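Phosphatidylinositol-specific phospholipase C (Listeria monocytogenes, PDB 2PLC) is a bacterial phospholipase C of the phosphatidylinositol-specific family, built on an irregular TIM-barrel type fold. Local coordinates at residues 82-93 with 119-130. Residues are numbered along the deposited sequence; the frame is centred on the assembly and turned at random.
Sequences LSGVLETITQFL and IQPLINIYKDYF
On the outside of the barrel-type fold, segments 82-93 and 119-125 of the neighbouring helices 82-95 and 114-125 run nearly parallel, their axes approaching to 10.7 Å and inclined by 16°, and L82, L86 and T90, one turn apart on the first, meet L122, Y126 and Y129 of 119-130. At the N-terminal end L122 reaches between L82 and L86: its CD1 lies 3.9 Å from L82 CB, while its CD2 faces L86 CD1. L82 CD2 also touches I119 CG2, and L69 touches both I119 and L122. L86 CB packs against Y126 CE2 at 3.8 Å, CD1 approaches I123 CD1, and CD2 comes to the edge of the F130 ring, near its plane.

Y126 and the 3-10 segment 127-129 carry the interface on. Both tyrosines carry CG anti to the carbonyl carbon (chi1 -63° and -68°), which sends their rings toward T90. The threonine divides its branches: CG2 sits over one face of Y129, 3.6 Å from the ring centroid in a CH-pi contact, whereas OG1 passes Y126 CD1 obliquely at 3.5 Å. That hydroxyl donates to L86 O, 2.9 Å away, from the face of the carbonyl opposite to T90 N; this second bond fixes the rotation of the side chain and presents its methyl to Y129.

No direct hydrogen bond links the segments. Instead, Y126 OH binds two waters in the plane of its ring, one donating to S83 O and the other to E87 OE2. The contact is thus apolar toward strand 152-157, where L93 and F130 share I152, and water-mediated along its rim, with the Y126 hydroxyl joining the two segments through water.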
loop_
_atom_site.group_PDB
_atom_site.type_symbol
_atom_site.label_atom_id
_atom_site.label_comp_id
_atom_site.label_asym_id
_atom_site.label_seq_id
_atom_site.Cartn_x
_atom_site.Cartn_y
_atom_site.Cartn_z
ATOM N N LEU A 82 -5.443 9.195 12.432
ATOM C CA LEU A 82 -6.013 8.022 11.787
ATOM C C LEU A 82 -7.458 8.294 11.374
ATOM O O LEU A 82 -7.890 7.870 10.306
ATOM C CB LEU A 82 -5.918 6.805 12.709
ATOM C CG LEU A 82 -6.213 5.456 12.056
ATOM C CD1 LEU A 82 -5.384 5.295 10.788
ATOM C CD2 LEU A 82 -5.929 4.334 13.035
ATOM N N SER A 83 -8.181 9.054 12.196
ATOM C CA SER A 83 -9.571 9.397 11.902
ATOM C C SER A 83 -9.627 10.226 10.629
ATOM O O SER A 83 -10.542 10.069 9.814
ATOM C CB SER A 83 -10.202 10.174 13.063
ATOM O OG SER A 83 -9.526 11.396 13.294
ATOM N N GLY A 84 -8.624 11.084 10.449
ATOM C CA GLY A 84 -8.565 11.919 9.262
ATOM C C GLY A 84 -8.323 11.065 8.036
ATOM O O GLY A 84 -8.970 11.242 6.998
ATOM N N VAL A 85 -7.391 10.124 8.165
ATOM C CA VAL A 85 -7.049 9.207 7.079
ATOM C C VAL A 85 -8.271 8.365 6.695
ATOM O O VAL A 85 -8.622 8.276 5.517
ATOM C CB VAL A 85 -5.876 8.277 7.489
ATOM C CG1 VAL A 85 -5.628 7.228 6.423
ATOM C CG2 VAL A 85 -4.620 9.097 7.702
ATOM N N LEU A 86 -8.928 7.770 7.690
ATOM C CA LEU A 86 -10.108 6.946 7.448
ATOM C C LEU A 86 -11.234 7.719 6.782
ATOM O O LEU A 86 -11.903 7.187 5.894
ATOM C CB LEU A 86 -10.607 6.305 8.746
ATOM C CG LEU A 86 -9.660 5.263 9.340
ATOM C CD1 LEU A 86 -10.264 4.647 10.590
ATOM C CD2 LEU A 86 -9.361 4.189 8.304
ATOM N N GLU A 87 -11.428 8.976 7.176
ATOM C CA GLU A 87 -12.489 9.778 6.573
ATOM C C GLU A 87 -12.176 10.086 5.118
ATOM O O GLU A 87 -13.070 10.113 4.270
ATOM C CB GLU A 87 -12.726 11.074 7.341
ATOM C CG GLU A 87 -13.665 12.009 6.599
ATOM C CD GLU A 87 -14.280 13.051 7.478
ATOM O OE1 GLU A 87 -13.621 14.079 7.734
ATOM O OE2 GLU A 87 -15.435 12.842 7.902
ATOM N N THR A 88 -10.901 10.312 4.831
ATOM C CA THR A 88 -10.472 10.597 3.474
ATOM C C THR A 88 -10.672 9.368 2.594
ATOM O O THR A 88 -11.273 9.464 1.528
ATOM C CB THR A 88 -8.991 11.026 3.435
ATOM O OG1 THR A 88 -8.810 12.214 4.219
ATOM C CG2 THR A 88 -8.552 11.301 1.999
ATOM N N ILE A 89 -10.179 8.216 3.051
ATOM C CA ILE A 89 -10.299 6.962 2.299
ATOM C C ILE A 89 -11.767 6.650 2.035
ATOM O O ILE A 89 -12.168 6.327 0.916
ATOM C CB ILE A 89 -9.733 5.763 3.083
ATOM C CG1 ILE A 89 -8.318 6.047 3.579
ATOM C CG2 ILE A 89 -9.757 4.526 2.211
ATOM C CD1 ILE A 89 -7.377 6.471 2.499
ATOM N N THR A 90 -12.553 6.740 3.099
ATOM C CA THR A 90 -13.983 6.481 3.063
ATOM C C THR A 90 -14.739 7.407 2.110
ATOM O O THR A 90 -15.611 6.954 1.372
ATOM C CB THR A 90 -14.543 6.555 4.480
ATOM O OG1 THR A 90 -14.096 5.404 5.201
ATOM C CG2 THR A 90 -16.039 6.587 4.474
ATOM N N GLN A 91 -14.393 8.691 2.105
ATOM C CA GLN A 91 -15.043 9.643 1.209
ATOM C C GLN A 91 -14.725 9.312 -0.243
ATOM O O GLN A 91 -15.567 9.485 -1.126
ATOM C CB GLN A 91 -14.615 11.077 1.529
ATOM C CG GLN A 91 -15.287 11.661 2.763
ATOM C CD GLN A 91 -16.807 11.656 2.663
ATOM O OE1 GLN A 91 -17.391 12.388 1.860
ATOM N NE2 GLN A 91 -17.454 10.826 3.475
ATOM N N PHE A 92 -13.508 8.828 -0.486
ATOM C CA PHE A 92 -13.083 8.465 -1.831
ATOM C C PHE A 92 -13.847 7.238 -2.314
ATOM O O PHE A 92 -14.306 7.193 -3.455
ATOM C CB PHE A 92 -11.582 8.177 -1.865
ATOM C CG PHE A 92 -11.090 7.728 -3.208
ATOM C CD1 PHE A 92 -10.870 8.649 -4.221
ATOM C CD2 PHE A 92 -10.881 6.379 -3.473
ATOM C CE1 PHE A 92 -10.451 8.239 -5.480
ATOM C CE2 PHE A 92 -10.462 5.954 -4.733
ATOM C CZ PHE A 92 -10.249 6.888 -5.737
ATOM N N LEU A 93 -13.946 6.233 -1.448
ATOM C CA LEU A 93 -14.656 4.999 -1.774
ATOM C C LEU A 93 -16.157 5.210 -1.932
ATOM O O LEU A 93 -16.842 4.400 -2.562
ATOM C CB LEU A 93 -14.399 3.943 -0.706
ATOM C CG LEU A 93 -12.982 3.386 -0.699
ATOM C CD1 LEU A 93 -12.796 2.457 0.479
ATOM C CD2 LEU A 93 -12.719 2.672 -2.015
ATOM N N ILE A 119 -7.269 1.179 18.241
ATOM C CA ILE A 119 -7.776 1.372 16.880
ATOM C C ILE A 119 -9.157 0.772 16.637
ATOM O O ILE A 119 -9.838 1.156 15.686
ATOM C CB ILE A 119 -6.820 0.784 15.810
ATOM C CG1 ILE A 119 -6.599 -0.716 16.062
ATOM C CG2 ILE A 119 -5.514 1.556 15.789
ATOM C CD1 ILE A 119 -5.771 -1.412 15.007
ATOM N N GLN A 120 -9.561 -0.169 17.489
ATOM C CA GLN A 120 -10.855 -0.840 17.344
ATOM C C GLN A 120 -12.088 0.057 17.251
ATOM O O GLN A 120 -12.886 -0.089 16.328
ATOM C CB GLN A 120 -11.040 -1.906 18.428
ATOM C CG GLN A 120 -10.111 -3.100 18.257
ATOM C CD GLN A 120 -10.396 -4.223 19.232
ATOM O OE1 GLN A 120 -11.455 -4.263 19.863
ATOM N NE2 GLN A 120 -9.452 -5.150 19.356
ATOM N N PRO A 121 -12.264 0.993 18.203
ATOM C CA PRO A 121 -13.432 1.884 18.161
ATOM C C PRO A 121 -13.507 2.683 16.860
ATOM O O PRO A 121 -14.593 2.970 16.361
ATOM C CB PRO A 121 -13.200 2.801 19.359
ATOM C CG PRO A 121 -12.466 1.913 20.323
ATOM C CD PRO A 121 -11.471 1.231 19.424
ATOM N N LEU A 122 -12.342 3.019 16.310
ATOM C CA LEU A 122 -12.250 3.784 15.067
ATOM C C LEU A 122 -12.576 2.949 13.840
ATOM O O LEU A 122 -13.276 3.404 12.939
ATOM C CB LEU A 122 -10.849 4.364 14.904
ATOM C CG LEU A 122 -10.742 5.883 14.923
ATOM C CD1 LEU A 122 -9.331 6.260 14.521
ATOM C CD2 LEU A 122 -11.753 6.506 13.969
ATOM N N ILE A 123 -12.007 1.751 13.783
ATOM C CA ILE A 123 -12.238 0.847 12.666
ATOM C C ILE A 123 -13.711 0.436 12.633
ATOM O O ILE A 123 -14.350 0.483 11.585
ATOM C CB ILE A 123 -11.341 -0.417 12.772
ATOM C CG1 ILE A 123 -9.859 -0.031 12.699
ATOM C CG2 ILE A 123 -11.690 -1.411 11.674
ATOM C CD1 ILE A 123 -9.466 0.737 11.443
ATOM N N ASN A 124 -14.249 0.095 13.801
ATOM C CA ASN A 124 -15.643 -0.326 13.937
ATOM C C ASN A 124 -16.643 0.717 13.437
ATOM O O ASN A 124 -17.749 0.377 13.013
ATOM C CB ASN A 124 -15.940 -0.684 15.393
ATOM C CG ASN A 124 -17.263 -1.390 15.556
ATOM O OD1 ASN A 124 -17.570 -2.341 14.830
ATOM N ND2 ASN A 124 -18.061 -0.929 16.508
ATOM N N ILE A 125 -16.256 1.985 13.498
ATOM C CA ILE A 125 -17.102 3.079 13.034
ATOM C C ILE A 125 -17.256 3.024 11.513
ATOM O O ILE A 125 -18.292 3.399 10.963
ATOM C CB ILE A 125 -16.491 4.451 13.443
ATOM C CG1 ILE A 125 -16.502 4.583 14.961
ATOM C CG2 ILE A 125 -17.240 5.600 12.815
ATOM C CD1 ILE A 125 -17.825 4.193 15.589
ATOM N N TYR A 126 -16.217 2.532 10.845
ATOM C CA TYR A 126 -16.200 2.437 9.391
ATOM C C TYR A 126 -16.229 0.998 8.890
ATOM O O TYR A 126 -15.815 0.731 7.763
ATOM C CB TYR A 126 -14.949 3.132 8.851
ATOM C CG TYR A 126 -14.898 4.613 9.142
ATOM C CD1 TYR A 126 -15.639 5.514 8.379
ATOM C CD2 TYR A 126 -14.099 5.117 10.168
ATOM C CE1 TYR A 126 -15.585 6.879 8.624
ATOM C CE2 TYR A 126 -14.039 6.483 10.422
ATOM C CZ TYR A 126 -14.783 7.354 9.643
ATOM O OH TYR A 126 -14.713 8.708 9.858
ATOM N N LYS A 127 -16.766 0.088 9.699
ATOM C CA LYS A 127 -16.823 -1.328 9.340
ATOM C C LYS A 127 -17.479 -1.658 7.993
ATOM O O LYS A 127 -17.123 -2.654 7.359
ATOM C CB LYS A 127 -17.455 -2.150 10.466
ATOM C CG LYS A 127 -18.893 -1.808 10.777
ATOM C CD LYS A 127 -19.385 -2.634 11.955
ATOM C CE LYS A 127 -20.871 -2.433 12.179
ATOM N NZ LYS A 127 -21.671 -2.858 10.992
ATOM N N ASP A 128 -18.403 -0.818 7.538
ATOM C CA ASP A 128 -19.060 -1.057 6.254
ATOM C C ASP A 128 -18.114 -0.838 5.077
ATOM O O ASP A 128 -18.438 -1.192 3.941
ATOM C CB ASP A 128 -20.301 -0.170 6.099
ATOM C CG ASP A 128 -21.447 -0.597 7.002
ATOM O OD1 ASP A 128 -21.586 -1.810 7.275
ATOM O OD2 ASP A 128 -22.217 0.285 7.435
ATOM N N TYR A 129 -16.948 -0.252 5.352
ATOM C CA TYR A 129 -15.952 0.013 4.316
ATOM C C TYR A 129 -14.763 -0.935 4.409
ATOM O O TYR A 129 -13.768 -0.764 3.703
ATOM C CB TYR A 129 -15.472 1.463 4.379
ATOM C CG TYR A 129 -16.526 2.472 3.986
ATOM C CD1 TYR A 129 -16.722 2.812 2.649
ATOM C CD2 TYR A 129 -17.326 3.086 4.951
ATOM C CE1 TYR A 129 -17.692 3.742 2.278
ATOM C CE2 TYR A 129 -18.301 4.017 4.592
ATOM C CZ TYR A 129 -18.475 4.341 3.252
ATOM O OH TYR A 129 -19.414 5.281 2.891
ATOM N N PHE A 130 -14.870 -1.937 5.275
ATOM C CA PHE A 130 -13.799 -2.913 5.444
ATOM C C PHE A 130 -14.178 -4.316 4.984
ATOM O O PHE A 130 -15.273 -4.799 5.283
ATOM C CB PHE A 130 -13.349 -2.965 6.910
ATOM C CG PHE A 130 -12.393 -1.875 7.284
ATOM C CD1 PHE A 130 -12.861 -0.621 7.659
ATOM C CD2 PHE A 130 -11.020 -2.089 7.219
ATOM C CE1 PHE A 130 -11.976 0.410 7.960
ATOM C CE2 PHE A 130 -10.128 -1.067 7.518
ATOM C CZ PHE A 130 -10.608 0.188 7.888
HETATM O O HOH W 1 -12.934 10.118 11.351
HETATM O O HOH W 2 -16.255 9.925 8.111
#